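Local structure of putative phosphatase (DUF442) (Shewanella putrefaciens CN-32, 3GXH) at residues Ser34-Gln38 with Ala39-Val43. The protein is a putative phosphatase of the DUF442 family, probably hydrolysing phosphate esters in the manner of tyrosine and dual-specificity phosphatases. Numbering follows the deposited sequence.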
loop_
_atom_site.group_PDB
_atom_site.type_symbol
_atom_site.label_atom_id
_atom_site.label_comp_id
_atom_site.label_asym_id
_atom_site.label_seq_id
_atom_site.Cartn_x
_atom_site.Cartn_y
_atom_site.Cartn_z
ATOM N N SER A 34 -5.459 2.577 15.453
ATOM C CA SER A 34 -4.856 3.283 16.597
ATOM C C SER A 34 -3.390 2.910 16.802
ATOM O O SER A 34 -2.555 3.764 17.137
ATOM C CB SER A 34 -5.681 3.038 17.859
ATOM O OG SER A 34 -6.912 3.762 17.750
ATOM N N LEU A 35 -3.063 1.639 16.599
ATOM C CA LEU A 35 -1.664 1.195 16.737
ATOM C C LEU A 35 -0.799 1.887 15.666
ATOM O O LEU A 35 0.321 2.317 15.920
ATOM C CB LEU A 35 -1.541 -0.330 16.580
ATOM C CG LEU A 35 -2.316 -1.166 17.609
ATOM C CD1 LEU A 35 -2.091 -2.627 17.261
ATOM C CD2 LEU A 35 -1.809 -0.856 19.015
ATOM N N LEU A 36 -1.332 1.996 14.454
ATOM C CA LEU A 36 -0.644 2.710 13.376
ATOM C C LEU A 36 -0.360 4.154 13.759
ATOM O O LEU A 36 0.777 4.646 13.568
ATOM C CB LEU A 36 -1.452 2.650 12.072
ATOM C CG LEU A 36 -1.380 1.246 11.446
ATOM C CD1 LEU A 36 -2.599 1.019 10.508
ATOM C CD2 LEU A 36 -0.010 1.025 10.682
ATOM N N LYS A 37 -1.341 4.846 14.291
ATOM C CA LYS A 37 -1.123 6.222 14.717
ATOM C C LYS A 37 -0.015 6.291 15.776
ATOM O O LYS A 37 0.858 7.154 15.736
ATOM C CB LYS A 37 -2.403 6.842 15.278
ATOM C CG LYS A 37 -2.250 8.289 15.847
ATOM C CD LYS A 37 -1.888 9.273 14.757
ATOM C CE LYS A 37 -1.663 10.670 15.320
ATOM N NZ LYS A 37 -1.541 11.684 14.209
ATOM N N GLN A 38 -0.091 5.403 16.756
ATOM C CA GLN A 38 0.869 5.407 17.854
ATOM C C GLN A 38 2.280 5.139 17.382
ATOM O O GLN A 38 3.237 5.616 18.005
ATOM C CB GLN A 38 0.431 4.400 18.915
ATOM C CG GLN A 38 -0.783 4.869 19.709
ATOM C CD GLN A 38 -1.665 3.767 20.339
ATOM O OE1 GLN A 38 -2.837 4.026 20.663
ATOM N NE2 GLN A 38 -1.125 2.568 20.521
ATOM N N ALA A 39 2.432 4.397 16.287
ATOM C CA ALA A 39 3.752 4.129 15.680
ATOM C C ALA A 39 4.271 5.291 14.851
ATOM O O ALA A 39 5.402 5.251 14.381
ATOM C CB ALA A 39 3.709 2.877 14.812
ATOM N N GLY A 40 3.441 6.297 14.629
ATOM C CA GLY A 40 3.869 7.460 13.857
ATOM C C GLY A 40 3.375 7.533 12.420
ATOM O O GLY A 40 3.799 8.420 11.666
ATOM N N VAL A 41 2.487 6.632 12.021
ATOM C CA VAL A 41 1.943 6.720 10.688
ATOM C C VAL A 41 1.061 7.981 10.573
ATOM O O VAL A 41 0.244 8.269 11.463
ATOM C CB VAL A 41 1.144 5.462 10.272
ATOM C CG1 VAL A 41 0.487 5.624 8.872
ATOM C CG2 VAL A 41 2.095 4.244 10.311
ATOM N N ASP A 42 1.212 8.747 9.474
ATOM C CA ASP A 42 0.498 9.996 9.262
ATOM C C ASP A 42 -0.665 9.851 8.267
ATOM O O ASP A 42 -1.641 10.578 8.379
ATOM C CB ASP A 42 1.461 11.042 8.688
ATOM C CG ASP A 42 2.589 11.393 9.605
ATOM O OD1 ASP A 42 2.325 11.769 10.767
ATOM O OD2 ASP A 42 3.791 11.301 9.193
ATOM N N VAL A 43 -0.500 8.986 7.261
ATOM C CA VAL A 43 -1.446 8.912 6.155
ATOM C C VAL A 43 -1.691 7.441 5.862
ATOM O O VAL A 43 -0.748 6.628 5.834
ATOM C CB VAL A 43 -0.821 9.527 4.911
ATOM C CG1 VAL A 43 -1.860 9.556 3.751
ATOM C CG2 VAL A 43 -0.168 10.912 5.163
HETATM O O HOH W 1 0.918 10.487 12.883
#
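L36 and V41 run alongside one another with their branches turned to the same side, CD2 of the leucine resting 3.9 Å from CG2 of the valine, and they illustrate how a Schellman motif closes a helix with an apolar pair across its turn. The polar half of the motif is backbone: V41 N donates to L36 O at 3.0 Å, while G40 N reaches K37 O at 2.9 Å from above the carbonyl plane, 63° out of it. A39 N keeps the helical bond to L35 O. Between these bonds G40 has a positive phi of 103°, which turns the chain sharply and brings V41 beside the last turn. There the valine's CG2 branch lies on the side of its own N-H, which is already bonded to L36 O, and CB and CG2 come to 3.4 and 3.5 Å from L36 O. L36 O thus takes the V41 N-H, and weakly that of A39, with the valine methyl close by.

K37 leaves the helix on another side. Its CG is anti to the backbone N (chi1 176°), and a bend at chi2 brings CD alongside V41 O and the ammonium group to a water 3.0 Å from NZ. That water donates to V41 O and, at 2.8 Å, to D42 OD1, bridging lysine and aspartate, whose charged atoms do not touch; NZ also bonds to G67 O.

L36 and V41 both rest on L101 of strand 100-103, and L36 also touches I12. The turn thereby seats the end of helix 30-38 against the sheet and leads into strand 43-46, which runs parallel to strand 100-103 beside it.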